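Local coordinates for fatty acid-binding protein homolog 8 (Caenorhabditis elegans, PDB 6C1Z), which carries unsaturated fatty acids such as oleic acid from the lysosome to the nucleus, where it activates transcription of longevity and mitochondrial beta-oxidation genes, at residues A[43-48]-A[54-59]; A[6-11]-A[93-98]; A[21-26]-A[107-112]; A[122-125]-A[130-133]. All coordinates share one frame; numbering follows the deposited sequence.

Contact 1: residues A[43-48]-A[54-59]; sequences TLEIKL and HFNQYS
Six backbone hydrogen bonds tie the antiparallel strands of this hairpin, two for each of the pairs Thr43-Tyr58, Glu45-Asn56 and Lys47-His54. The straightest runs from Glu45 N to Asn56 O, 2.8 Å long with an angle of 178° at the hydrogen. At the non-hydrogen-bonded pairs the CA atoms come closer together and supply C-H...O contacts instead, as from Ile46 CA to His54 O at 3.3 Å.

Apolar contact is concentrated between Ile46 and Phe55, which lie side by side on the face that also carries Leu44 and Gln57. Ile46 CG1 sits directly above the middle of the Phe55 ring, 3.8 Å from its centroid, in a CH-pi contact. Anti to the carbonyl carbon (chi1 -67°), CG1 reaches the ring, and an extended chi2 (170°) carries Ile46 CD1 over the same face, 3.6 Å from Phe55 CE2. Leu44 CD1 adds a looser contact with Phe55 CB, while Phe95 and Phe68 also meet the Phe55 ring.

Polar side chains gather on the other face. Glu45 OE1 lies in the plane of the Tyr58 ring at its edge, 3.6 Å from Tyr58 OH, with the carboxylate nearly perpendicular to the ring. Beside them Lys47 CG packs against His54 CB, and Thr43 OG1 is bonded to Lys13. This division of chemistry suits a wall of the lipid-binding barrel, with a largely apolar inner surface, broken by Gln57, and a polar outer one.

Contact 2: residues A[6-11]-A[93-98]; sequences KEFIGR and GKFISH
Phe95 turns the edge of its ring squarely onto a face of the Phe8 ring, a T-shaped stack with planes at 90° and centroids 4.9 Å apart. The leading atom is Phe95 CE1, which lies above the Phe8 plane but displaced toward the rim, 3.7 Å from Phe8 CG. Phe95 CD1 follows it across the same face and approaches Phe8 CE2 at 3.9 Å. The two side chains run in opposite directions and slide past one another; with its CG anti to the carbonyl carbon (chi1 -72°), Phe8 presents a ring face to Phe95.

Phe8 belongs to a turn ahead of strand 10-18, whereas Phe95 projects from strand 94-101. In fatty acid-binding proteins the N-terminal segment closes one end of the beta barrel, and this pair fits that role by pressing the turn against an inward-facing aromatic residue. The stack is part of a larger group of rings, since Phe95 also has edge-to-face partners in Phe55, Trp53 and Phe90.

A second approach to Phe8 comes along its ring plane, where Gly93 O reaches the edge at 3.4 Å from Phe8 CZ. Replacing Phe8 by an alanine would probably leave the CE1 edge of Phe95 without the ring it rests against and open a gap between the turn and the strand. Leu115 and Val3 add further packing around Phe8.

Contact 3: residues A[21-26]-A[107-112]; sequences EEYLKE and HSSVFT. With SO4 (sulfate ion), chain B; SO4 (sulfate ion), chain C.
Tyr23 reaches from the helix to Ser109 and Phe111 on the strand with the outer end of its ring. From CB the chain turns so that CG stands anti to the backbone N (chi1 164°), which carries the ring away from the helix and toward the strand. CE1 is the first ring atom to meet the other segment, 3.5 Å from Ser109 OG, a neighbour at the edge of the ring near its plane. Beyond it CZ touches both Ser109 OG and Phe111 CE1. At the tip, Tyr23 OH lies 2.6 Å from Ser109 OG, a short hydrogen-bonding distance, and 3.2 Å from Phe111 CE1, arriving at the edge of that ring with the two side chains crossed at about a right angle.

Nearby, Glu26 O stands over the centre of the His107 ring, 3.2 Å above its plane, where the ring nitrogens are poorly directed for bonding. Two sulfates, probably from the crystallisation liquor, accept hydrogen bonds, one from Ser108 N, the other from Phe20 N and, through O3, from Glu21 N at 2.9 Å. Helix 20-27, joined here to strand 109-116 of the barrel, forms with helix 31-39 the helix-turn-helix lid of the fatty acid-binding protein fold.

Contact 4: residues A[122-125]-A[130-133]; sequences QTYQ and ICRR
Tyr124 and Arg133 meet on the face they share with Gln122 and Cys131, the arginine crossing near the outer end of the tyrosine ring. Arg133 CD lies 3.6 Å from Tyr124 CE2, and Arg133 NE gives a weak, bent hydrogen bond of 3.5 Å to Tyr124 OH. The hydroxyl in turn donates to Gln122 OE1 at 2.7 Å, approaching from above the plane of that amide. Nearer the ring's root, Cys131 SG comes obliquely to within 3.7 Å of Tyr124 CD2, a sulfur-aromatic contact reached with SG anti to the backbone N (chi1 159°).

Strands 119-126 and 129-137 form the last hairpin of the barrel, and this face looks inward. In related fatty acid-binding proteins an arginine of the final strand commonly meets the lipid carboxylate, and the buried Arg133 is consistent with such a place. With a phenylalanine in place of Tyr124, Gln122 OE1 would probably be left without its hydroxyl partner and Arg133 NE without its weak one.

The next shell fixes these groups. Arg133 NH1 is bonded to Ser17 and its guanidinium makes a cation-pi contact with Phe20, while Gln122 NE2 is held by Thr113. Beneath them, paired backbone bonds join Gln122 to Arg133 and Tyr124 to Cys131, the bond from Cys131 N to Tyr124 O measuring 2.8 Å. On the reverse face Thr123 CG2 rests 3.8 Å from Arg132 NH1.

All four contacts belong to one barrel. Contacts 1 and 2, with centres about 11 Å apart, meet where strand 43-49 pairs with strand 10-18, through Ile46 N and Gly10 O, and where Phe55 joins Phe95 inside. Contacts 3 and 4 lie closer, about 8 Å between centres, because strands 109-116 and 119-126 are neighbours and Phe111 packs against Tyr124. Contacts 2 and 3 lie on opposite sides of the chain's centre, about 19 Å between centres, yet touch through Ser97 N and Phe111 O. Across the interior, Leu44 of contact 1 touches Gln122 of contact 4, consistent with the inner faces of both, about 17 Å between centres, lining the expected lipid cavity.

Contact 1: residues A[43-48]-A[54-59]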
loop_
_atom_site.group_PDB
_atom_site.type_symbol
_atom_site.label_atom_id
_atom_site.label_comp_id
_atom_site.label_asym_id
_atom_site.label_seq_id
_atom_site.Cartn_x
_atom_site.Cartn_y
_atom_site.Cartn_z
ATOM N N THR A 43 4.346 -4.116 9.978
ATOM C CA THR A 43 4.388 -5.460 9.430
ATOM C C THR A 43 3.267 -5.585 8.413
ATOM O O THR A 43 2.110 -5.268 8.710
ATOM C CB THR A 43 4.193 -6.477 10.548
ATOM O OG1 THR A 43 5.278 -6.352 11.463
ATOM C CG2 THR A 43 4.163 -7.890 9.996
ATOM N N LEU A 44 3.610 -6.044 7.221
ATOM C CA LEU A 44 2.646 -6.217 6.151
ATOM C C LEU A 44 2.404 -7.706 5.990
ATOM O O LEU A 44 3.338 -8.469 5.745
ATOM C CB LEU A 44 3.178 -5.604 4.854
ATOM C CG LEU A 44 2.461 -5.953 3.540
ATOM C CD1 LEU A 44 1.015 -5.532 3.564
ATOM C CD2 LEU A 44 3.183 -5.322 2.349
ATOM N N GLU A 45 1.163 -8.125 6.160
ATOM C CA GLU A 45 0.770 -9.507 5.982
ATOM C C GLU A 45 -0.056 -9.589 4.714
ATOM O O GLU A 45 -1.040 -8.853 4.565
ATOM C CB GLU A 45 -0.063 -9.958 7.176
ATOM C CG GLU A 45 -0.808 -11.259 7.025
ATOM C CD GLU A 45 -1.661 -11.545 8.234
ATOM O OE1 GLU A 45 -2.746 -10.921 8.385
ATOM O OE2 GLU A 45 -1.219 -12.367 9.053
ATOM N N ILE A 46 0.341 -10.489 3.821
ATOM C CA ILE A 46 -0.368 -10.729 2.570
ATOM C C ILE A 46 -0.865 -12.160 2.626
ATOM O O ILE A 46 -0.075 -13.099 2.829
ATOM C CB ILE A 46 0.541 -10.509 1.352
ATOM C CG1 ILE A 46 0.916 -9.041 1.231
ATOM C CG2 ILE A 46 -0.138 -10.999 0.067
ATOM C CD1 ILE A 46 2.005 -8.775 0.185
ATOM N N LYS A 47 -2.171 -12.344 2.454
ATOM C CA LYS A 47 -2.760 -13.668 2.432
ATOM C C LYS A 47 -3.843 -13.707 1.364
ATOM O O LYS A 47 -4.321 -12.663 0.908
ATOM C CB LYS A 47 -3.284 -14.089 3.824
ATOM C CG LYS A 47 -4.280 -13.140 4.462
ATOM C CD LYS A 47 -4.372 -13.312 6.000
ATOM C CE LYS A 47 -4.597 -14.752 6.411
ATOM N NZ LYS A 47 -4.811 -14.889 7.893
ATOM N N LEU A 48 -4.181 -14.911 0.931
ATOM C CA LEU A 48 -5.209 -15.144 -0.071
ATOM C C LEU A 48 -6.230 -16.108 0.513
ATOM O O LEU A 48 -5.887 -17.243 0.873
ATOM C CB LEU A 48 -4.580 -15.720 -1.341
ATOM C CG LEU A 48 -5.546 -16.124 -2.449
ATOM C CD1 LEU A 48 -6.407 -14.944 -2.889
ATOM C CD2 LEU A 48 -4.777 -16.705 -3.631
ATOM N N HIS A 54 -5.869 -10.264 0.888
ATOM C CA HIS A 54 -5.824 -9.431 2.084
ATOM C C HIS A 54 -4.419 -8.874 2.213
ATOM O O HIS A 54 -3.449 -9.644 2.257
ATOM C CB HIS A 54 -6.214 -10.255 3.308
ATOM C CG HIS A 54 -7.624 -10.747 3.254
ATOM N ND1 HIS A 54 -8.666 -10.026 3.799
ATOM C CD2 HIS A 54 -8.175 -11.859 2.724
ATOM C CE1 HIS A 54 -9.798 -10.683 3.610
ATOM N NE2 HIS A 54 -9.529 -11.796 2.951
ATOM N N PHE A 55 -4.295 -7.555 2.207
ATOM C CA PHE A 55 -3.042 -6.851 2.481
ATOM C C PHE A 55 -3.295 -6.107 3.774
ATOM O O PHE A 55 -3.966 -5.070 3.788
ATOM C CB PHE A 55 -2.692 -5.850 1.369
ATOM C CG PHE A 55 -2.002 -6.447 0.149
ATOM C CD1 PHE A 55 -2.493 -7.567 -0.497
ATOM C CD2 PHE A 55 -0.848 -5.863 -0.337
ATOM C CE1 PHE A 55 -1.837 -8.082 -1.644
ATOM C CE2 PHE A 55 -0.198 -6.383 -1.465
ATOM C CZ PHE A 55 -0.705 -7.480 -2.101
ATOM N N ASN A 56 -2.798 -6.655 4.859
ATOM C CA ASN A 56 -3.052 -6.107 6.174
ATOM C C ASN A 56 -1.761 -5.535 6.725
ATOM O O ASN A 56 -0.762 -6.252 6.847
ATOM C CB ASN A 56 -3.585 -7.204 7.091
ATOM C CG ASN A 56 -4.899 -7.763 6.620
ATOM O OD1 ASN A 56 -5.658 -7.092 5.928
ATOM N ND2 ASN A 56 -5.197 -8.991 7.021
ATOM N N GLN A 57 -1.794 -4.282 7.134
ATOM C CA GLN A 57 -0.614 -3.617 7.663
ATOM C C GLN A 57 -0.827 -3.385 9.149
ATOM O O GLN A 57 -1.850 -2.827 9.552
ATOM C CB GLN A 57 -0.378 -2.289 6.946
ATOM C CG GLN A 57 0.956 -1.644 7.241
ATOM C CD GLN A 57 1.500 -0.885 6.051
ATOM O OE1 GLN A 57 1.873 0.282 6.160
ATOM N NE2 GLN A 57 1.541 -1.544 4.903
ATOM N N TYR A 58 0.124 -3.819 9.965
ATOM C CA TYR A 58 -0.011 -3.698 11.414
ATOM C C TYR A 58 1.061 -2.790 11.990
ATOM O O TYR A 58 2.241 -2.921 11.657
ATOM C CB TYR A 58 0.087 -5.063 12.105
ATOM C CG TYR A 58 -1.034 -5.993 11.727
ATOM C CD1 TYR A 58 -2.274 -5.885 12.346
ATOM C CD2 TYR A 58 -0.852 -6.983 10.784
ATOM C CE1 TYR A 58 -3.315 -6.733 12.019
ATOM C CE2 TYR A 58 -1.896 -7.857 10.450
ATOM C CZ TYR A 58 -3.125 -7.702 11.061
ATOM O OH TYR A 58 -4.138 -8.568 10.720
ATOM N N SER A 59 0.671 -1.901 12.897
ATOM C CA SER A 59 1.657 -1.054 13.556
ATOM C C SER A 59 1.081 -0.527 14.859
ATOM O O SER A 59 -0.119 -0.630 15.115
ATOM C CB SER A 59 2.069 0.127 12.675
ATOM O OG SER A 59 1.085 1.158 12.688
#

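Contact 2: residues A[6-11]-A[93-98]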
loop_
_atom_site.group_PDB
_atom_site.type_symbol
_atom_site.label_atom_id
_atom_site.label_comp_id
_atom_site.label_asym_id
_atom_site.label_seq_id
_atom_site.Cartn_x
_atom_site.Cartn_y
_atom_site.Cartn_z
ATOM N N LYS A 6 1.641 -16.040 -5.749
ATOM C CA LYS A 6 1.837 -16.776 -4.504
ATOM C C LYS A 6 3.130 -16.396 -3.780
ATOM O O LYS A 6 3.207 -16.560 -2.556
ATOM C CB LYS A 6 1.800 -18.282 -4.770
ATOM C CG LYS A 6 2.960 -18.796 -5.609
ATOM C CD LYS A 6 3.005 -20.317 -5.657
ATOM C CE LYS A 6 4.227 -20.800 -6.429
ATOM N NZ LYS A 6 4.471 -22.266 -6.270
ATOM N N GLU A 7 4.151 -15.897 -4.492
ATOM C CA GLU A 7 5.407 -15.519 -3.857
ATOM C C GLU A 7 5.263 -14.328 -2.926
ATOM O O GLU A 7 6.152 -14.086 -2.102
ATOM C CB GLU A 7 6.455 -15.230 -4.938
ATOM C CG GLU A 7 6.747 -16.419 -5.839
ATOM C CD GLU A 7 7.711 -16.095 -6.971
ATOM O OE1 GLU A 7 8.820 -15.587 -6.699
ATOM O OE2 GLU A 7 7.337 -16.342 -8.131
ATOM N N PHE A 8 4.162 -13.587 -3.033
ATOM C CA PHE A 8 3.943 -12.454 -2.156
ATOM C C PHE A 8 3.378 -12.869 -0.810
ATOM O O PHE A 8 3.389 -12.049 0.131
ATOM C CB PHE A 8 2.954 -11.487 -2.813
ATOM C CG PHE A 8 3.515 -10.714 -3.980
ATOM C CD1 PHE A 8 3.606 -11.296 -5.253
ATOM C CD2 PHE A 8 3.957 -9.428 -3.823
ATOM C CE1 PHE A 8 4.100 -10.575 -6.323
ATOM C CE2 PHE A 8 4.448 -8.696 -4.897
ATOM C CZ PHE A 8 4.535 -9.292 -6.162
ATOM N N ILE A 9 2.831 -14.073 -0.707
ATOM C CA ILE A 9 2.103 -14.458 0.500
ATOM C C ILE A 9 3.077 -14.629 1.660
ATOM O O ILE A 9 4.102 -15.314 1.549
ATOM C CB ILE A 9 1.294 -15.731 0.236
ATOM C CG1 ILE A 9 0.141 -15.401 -0.702
ATOM C CG2 ILE A 9 0.791 -16.342 1.553
ATOM C CD1 ILE A 9 -0.557 -16.580 -1.266
ATOM N N GLY A 10 2.770 -13.982 2.775
ATOM C CA GLY A 10 3.554 -14.120 3.988
ATOM C C GLY A 10 3.531 -12.828 4.769
ATOM O O GLY A 10 2.696 -11.968 4.535
ATOM N N ARG A 11 4.486 -12.700 5.681
ATOM C CA ARG A 11 4.597 -11.564 6.574
ATOM C C ARG A 11 5.930 -10.875 6.317
ATOM O O ARG A 11 6.961 -11.538 6.189
ATOM C CB ARG A 11 4.463 -12.017 8.045
ATOM C CG ARG A 11 3.001 -12.305 8.463
ATOM C CD ARG A 11 2.846 -13.082 9.771
ATOM N NE ARG A 11 3.314 -12.324 10.929
ATOM C CZ ARG A 11 2.583 -11.447 11.608
ATOM N NH1 ARG A 11 1.329 -11.190 11.258
ATOM N NH2 ARG A 11 3.125 -10.808 12.638
ATOM N N GLY A 93 4.032 -9.267 -12.989
ATOM C CA GLY A 93 4.612 -9.701 -11.737
ATOM C C GLY A 93 4.377 -8.784 -10.558
ATOM O O GLY A 93 4.969 -9.023 -9.497
ATOM N N LYS A 94 3.607 -7.715 -10.726
ATOM C CA LYS A 94 3.461 -6.692 -9.701
ATOM C C LYS A 94 1.995 -6.453 -9.398
ATOM O O LYS A 94 1.152 -6.495 -10.289
ATOM C CB LYS A 94 4.053 -5.355 -10.152
ATOM C CG LYS A 94 5.438 -5.448 -10.747
ATOM C CD LYS A 94 6.034 -4.063 -10.929
ATOM C CE LYS A 94 7.508 -4.135 -11.329
ATOM N NZ LYS A 94 7.699 -4.849 -12.620
ATOM N N PHE A 95 1.685 -6.212 -8.117
ATOM C CA PHE A 95 0.370 -5.694 -7.741
ATOM C C PHE A 95 0.347 -4.179 -7.918
ATOM O O PHE A 95 1.227 -3.480 -7.416
ATOM C CB PHE A 95 0.014 -6.003 -6.285
ATOM C CG PHE A 95 -0.355 -7.430 -6.007
ATOM C CD1 PHE A 95 0.608 -8.344 -5.628
ATOM C CD2 PHE A 95 -1.682 -7.835 -6.049
ATOM C CE1 PHE A 95 0.274 -9.642 -5.341
ATOM C CE2 PHE A 95 -2.037 -9.128 -5.755
ATOM C CZ PHE A 95 -1.057 -10.049 -5.389
ATOM N N ILE A 96 -0.622 -3.678 -8.670
ATOM C CA ILE A 96 -0.760 -2.251 -8.931
ATOM C C ILE A 96 -2.143 -1.839 -8.466
ATOM O O ILE A 96 -3.150 -2.380 -8.944
ATOM C CB ILE A 96 -0.595 -1.928 -10.413
ATOM C CG1 ILE A 96 0.741 -2.466 -10.917
ATOM C CG2 ILE A 96 -0.711 -0.430 -10.620
ATOM C CD1 ILE A 96 0.938 -2.296 -12.410
ATOM N N SER A 97 -2.199 -0.906 -7.517
ATOM C CA SER A 97 -3.463 -0.352 -7.039
ATOM C C SER A 97 -3.621 1.103 -7.475
ATOM O O SER A 97 -2.768 1.953 -7.186
ATOM C CB SER A 97 -3.537 -0.455 -5.527
ATOM O OG SER A 97 -4.781 0.112 -5.116
ATOM N N HIS A 98 -4.709 1.384 -8.202
ATOM C CA HIS A 98 -5.121 2.747 -8.512
ATOM C C HIS A 98 -6.172 3.166 -7.499
ATOM O O HIS A 98 -7.296 2.659 -7.514
ATOM C CB HIS A 98 -5.647 2.847 -9.938
ATOM C CG HIS A 98 -4.556 2.837 -10.958
ATOM N ND1 HIS A 98 -3.951 1.678 -11.403
ATOM C CD2 HIS A 98 -3.899 3.858 -11.554
ATOM C CE1 HIS A 98 -3.007 1.986 -12.279
ATOM N NE2 HIS A 98 -2.946 3.301 -12.375
#

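Contact 3: residues A[21-26]-A[107-112]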
loop_
_atom_site.group_PDB
_atom_site.type_symbol
_atom_site.label_atom_id
_atom_site.label_comp_id
_atom_site.label_asym_id
_atom_site.label_seq_id
_atom_site.Cartn_x
_atom_site.Cartn_y
_atom_site.Cartn_z
ATOM N N GLU A 21 6.649 10.334 4.737
ATOM C CA GLU A 21 5.997 11.489 5.341
ATOM C C GLU A 21 5.618 12.516 4.279
ATOM O O GLU A 21 4.535 13.114 4.346
ATOM C CB GLU A 21 6.908 12.100 6.411
ATOM C CG GLU A 21 6.282 13.258 7.185
ATOM C CD GLU A 21 7.165 13.798 8.307
ATOM O OE1 GLU A 21 8.133 13.114 8.701
ATOM O OE2 GLU A 21 6.881 14.909 8.794
ATOM N N GLU A 22 6.497 12.723 3.282
ATOM C CA GLU A 22 6.226 13.658 2.185
ATOM C C GLU A 22 5.056 13.185 1.331
ATOM O O GLU A 22 4.239 14.005 0.885
ATOM C CB GLU A 22 7.480 13.828 1.333
ATOM C CG GLU A 22 8.597 14.613 2.004
ATOM C CD GLU A 22 8.227 16.067 2.267
ATOM O OE1 GLU A 22 7.320 16.596 1.585
ATOM O OE2 GLU A 22 8.847 16.678 3.164
ATOM N N TYR A 23 4.957 11.879 1.095
ATOM C CA TYR A 23 3.799 11.321 0.407
ATOM C C TYR A 23 2.508 11.572 1.188
ATOM O O TYR A 23 1.490 11.991 0.622
ATOM C CB TYR A 23 4.010 9.816 0.129
ATOM C CG TYR A 23 2.721 9.145 -0.221
ATOM C CD1 TYR A 23 2.193 9.223 -1.497
ATOM C CD2 TYR A 23 2.000 8.475 0.753
ATOM C CE1 TYR A 23 0.979 8.641 -1.796
ATOM C CE2 TYR A 23 0.782 7.902 0.477
ATOM C CZ TYR A 23 0.259 8.012 -0.800
ATOM O OH TYR A 23 -0.963 7.441 -1.054
ATOM N N LEU A 24 2.530 11.323 2.487
ATOM C CA LEU A 24 1.344 11.579 3.297
ATOM C C LEU A 24 0.963 13.054 3.269
ATOM O O LEU A 24 -0.229 13.396 3.192
ATOM C CB LEU A 24 1.588 11.098 4.722
ATOM C CG LEU A 24 1.737 9.586 4.890
ATOM C CD1 LEU A 24 1.988 9.235 6.367
ATOM C CD2 LEU A 24 0.526 8.823 4.369
ATOM N N LYS A 25 1.955 13.952 3.325
ATOM C CA LYS A 25 1.655 15.373 3.217
ATOM C C LYS A 25 0.989 15.672 1.884
ATOM O O LYS A 25 0.002 16.411 1.819
ATOM C CB LYS A 25 2.935 16.198 3.370
ATOM C CG LYS A 25 2.740 17.714 3.346
ATOM C CD LYS A 25 4.058 18.416 3.610
ATOM C CE LYS A 25 3.948 19.917 3.495
ATOM N NZ LYS A 25 5.300 20.536 3.590
ATOM N N GLU A 26 1.514 15.094 0.802
ATOM C CA GLU A 26 0.984 15.374 -0.524
ATOM C C GLU A 26 -0.480 14.961 -0.636
ATOM O O GLU A 26 -1.274 15.654 -1.281
ATOM C CB GLU A 26 1.853 14.662 -1.566
ATOM C CG GLU A 26 1.396 14.789 -3.009
ATOM C CD GLU A 26 1.621 16.169 -3.567
ATOM O OE1 GLU A 26 2.328 16.978 -2.928
ATOM O OE2 GLU A 26 1.094 16.452 -4.662
ATOM N N HIS A 107 -6.838 13.529 -3.213
ATOM C CA HIS A 107 -5.720 13.219 -4.087
ATOM C C HIS A 107 -5.767 11.741 -4.405
ATOM O O HIS A 107 -6.019 10.918 -3.522
ATOM C CB HIS A 107 -4.373 13.524 -3.420
ATOM C CG HIS A 107 -4.213 14.953 -3.030
ATOM N ND1 HIS A 107 -3.542 15.858 -3.818
ATOM C CD2 HIS A 107 -4.656 15.647 -1.955
ATOM C CE1 HIS A 107 -3.568 17.048 -3.247
ATOM N NE2 HIS A 107 -4.241 16.948 -2.115
ATOM N N SER A 108 -5.455 11.390 -5.644
ATOM C CA SER A 108 -5.389 10.002 -6.049
ATOM C C SER A 108 -3.964 9.507 -5.887
ATOM O O SER A 108 -3.008 10.297 -5.895
ATOM C CB SER A 108 -5.837 9.865 -7.509
ATOM O OG SER A 108 -7.176 10.268 -7.672
ATOM N N SER A 109 -3.824 8.186 -5.773
ATOM C CA SER A 109 -2.524 7.560 -5.601
ATOM C C SER A 109 -2.431 6.303 -6.446
ATOM O O SER A 109 -3.434 5.696 -6.812
ATOM C CB SER A 109 -2.259 7.135 -4.153
ATOM O OG SER A 109 -2.125 8.250 -3.290
ATOM N N VAL A 110 -1.186 5.908 -6.752
ATOM C CA VAL A 110 -0.896 4.605 -7.354
ATOM C C VAL A 110 0.085 3.889 -6.453
ATOM O O VAL A 110 1.144 4.439 -6.130
ATOM C CB VAL A 110 -0.314 4.725 -8.773
ATOM C CG1 VAL A 110 -0.033 3.341 -9.345
ATOM C CG2 VAL A 110 -1.285 5.456 -9.654
ATOM N N PHE A 111 -0.260 2.664 -6.051
ATOM C CA PHE A 111 0.594 1.833 -5.219
ATOM C C PHE A 111 1.087 0.653 -6.042
ATOM O O PHE A 111 0.307 0.000 -6.732
ATOM C CB PHE A 111 -0.167 1.311 -4.012
ATOM C CG PHE A 111 -0.890 2.372 -3.245
ATOM C CD1 PHE A 111 -0.215 3.435 -2.672
ATOM C CD2 PHE A 111 -2.256 2.324 -3.116
ATOM C CE1 PHE A 111 -0.915 4.417 -1.950
ATOM C CE2 PHE A 111 -2.947 3.304 -2.393
ATOM C CZ PHE A 111 -2.271 4.330 -1.819
ATOM N N THR A 112 2.386 0.394 -6.006
ATOM C CA THR A 112 2.958 -0.730 -6.731
ATOM C C THR A 112 3.709 -1.589 -5.743
ATOM O O THR A 112 4.505 -1.060 -4.966
ATOM C CB THR A 112 3.898 -0.234 -7.825
ATOM O OG1 THR A 112 3.205 0.709 -8.653
ATOM C CG2 THR A 112 4.376 -1.408 -8.680
HETATM S S SO4 B . -4.983 14.015 -8.292
HETATM O O1 SO4 B . -6.081 13.144 -8.711
HETATM O O2 SO4 B . -4.278 14.539 -9.451
HETATM O O3 SO4 B . -5.500 15.110 -7.478
HETATM O O4 SO4 B . -4.079 13.240 -7.432
HETATM S S SO4 C . 10.284 8.552 5.644
HETATM O O1 SO4 C . 10.122 7.706 6.821
HETATM O O2 SO4 C . 10.113 7.693 4.467
HETATM O O3 SO4 C . 9.333 9.646 5.668
HETATM O O4 SO4 C . 11.658 9.064 5.677
HETATM O O HOH W 1 -1.651 14.521 -5.554
#

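Contact 4: residues A[122-125]-A[130-133]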
loop_
_atom_site.group_PDB
_atom_site.type_symbol
_atom_site.label_atom_id
_atom_site.label_comp_id
_atom_site.label_asym_id
_atom_site.label_seq_id
_atom_site.Cartn_x
_atom_site.Cartn_y
_atom_site.Cartn_z
ATOM N N GLN A 122 7.697 -1.524 -2.291
ATOM C CA GLN A 122 6.498 -0.781 -2.633
ATOM C C GLN A 122 6.862 0.630 -3.058
ATOM O O GLN A 122 7.829 1.215 -2.571
ATOM C CB GLN A 122 5.509 -0.689 -1.490
ATOM C CG GLN A 122 4.992 -2.013 -1.021
ATOM C CD GLN A 122 3.862 -1.855 -0.052
ATOM O OE1 GLN A 122 4.020 -1.270 1.026
ATOM N NE2 GLN A 122 2.721 -2.419 -0.403
ATOM N N THR A 123 6.061 1.189 -3.965
ATOM C CA THR A 123 6.051 2.623 -4.172
ATOM C C THR A 123 4.638 3.135 -3.953
ATOM O O THR A 123 3.671 2.484 -4.347
ATOM C CB THR A 123 6.558 3.033 -5.573
ATOM O OG1 THR A 123 5.841 2.316 -6.590
ATOM C CG2 THR A 123 8.048 2.759 -5.713
ATOM N N TYR A 124 4.541 4.303 -3.333
ATOM C CA TYR A 124 3.291 5.037 -3.231
ATOM C C TYR A 124 3.508 6.363 -3.933
ATOM O O TYR A 124 4.388 7.143 -3.554
ATOM C CB TYR A 124 2.876 5.300 -1.776
ATOM C CG TYR A 124 3.078 4.187 -0.774
ATOM C CD1 TYR A 124 2.929 2.856 -1.136
ATOM C CD2 TYR A 124 3.401 4.481 0.542
ATOM C CE1 TYR A 124 3.116 1.851 -0.215
ATOM C CE2 TYR A 124 3.582 3.474 1.464
ATOM C CZ TYR A 124 3.437 2.169 1.065
ATOM O OH TYR A 124 3.638 1.170 2.003
ATOM N N GLN A 125 2.719 6.606 -4.972
ATOM C CA GLN A 125 2.865 7.785 -5.808
ATOM C C GLN A 125 1.597 8.616 -5.769
ATOM O O GLN A 125 0.500 8.075 -5.934
ATOM C CB GLN A 125 3.136 7.276 -7.214
ATOM C CG GLN A 125 2.903 8.240 -8.353
ATOM C CD GLN A 125 3.090 7.561 -9.701
ATOM O OE1 GLN A 125 4.129 6.964 -9.969
ATOM N NE2 GLN A 125 2.067 7.618 -10.531
ATOM N N ILE A 130 6.884 10.401 -5.042
ATOM C CA ILE A 130 6.965 8.948 -4.946
ATOM C C ILE A 130 7.663 8.577 -3.648
ATOM O O ILE A 130 8.783 9.031 -3.382
ATOM C CB ILE A 130 7.703 8.333 -6.143
ATOM C CG1 ILE A 130 6.892 8.530 -7.414
ATOM C CG2 ILE A 130 7.929 6.837 -5.915
ATOM C CD1 ILE A 130 7.622 8.133 -8.650
ATOM N N CYS A 131 7.007 7.734 -2.865
ATOM C CA CYS A 131 7.562 7.128 -1.659
ATOM C C CYS A 131 8.032 5.723 -2.017
ATOM O O CYS A 131 7.351 5.018 -2.760
ATOM C CB CYS A 131 6.492 7.055 -0.542
ATOM S SG CYS A 131 6.814 5.843 0.765
ATOM N N ARG A 132 9.174 5.309 -1.471
ATOM C CA ARG A 132 9.719 3.976 -1.697
ATOM C C ARG A 132 9.878 3.275 -0.355
ATOM O O ARG A 132 10.392 3.864 0.593
ATOM C CB ARG A 132 11.083 4.041 -2.412
ATOM C CG ARG A 132 11.084 4.798 -3.721
ATOM C CD ARG A 132 12.489 4.948 -4.321
ATOM N NE ARG A 132 12.398 5.543 -5.649
ATOM C CZ ARG A 132 11.965 4.884 -6.713
ATOM N NH1 ARG A 132 11.616 3.609 -6.601
ATOM N NH2 ARG A 132 11.893 5.495 -7.889
ATOM N N ARG A 133 9.411 2.045 -0.276
ATOM C CA ARG A 133 9.538 1.250 0.933
ATOM C C ARG A 133 10.052 -0.128 0.580
ATOM O O ARG A 133 9.780 -0.649 -0.503
ATOM C CB ARG A 133 8.233 1.172 1.702
ATOM C CG ARG A 133 8.186 2.318 2.709
ATOM C CD ARG A 133 6.853 2.940 2.846
ATOM N NE ARG A 133 6.135 2.465 4.017
ATOM C CZ ARG A 133 6.312 2.924 5.255
ATOM N NH1 ARG A 133 7.239 3.821 5.515
ATOM N NH2 ARG A 133 5.584 2.446 6.246
#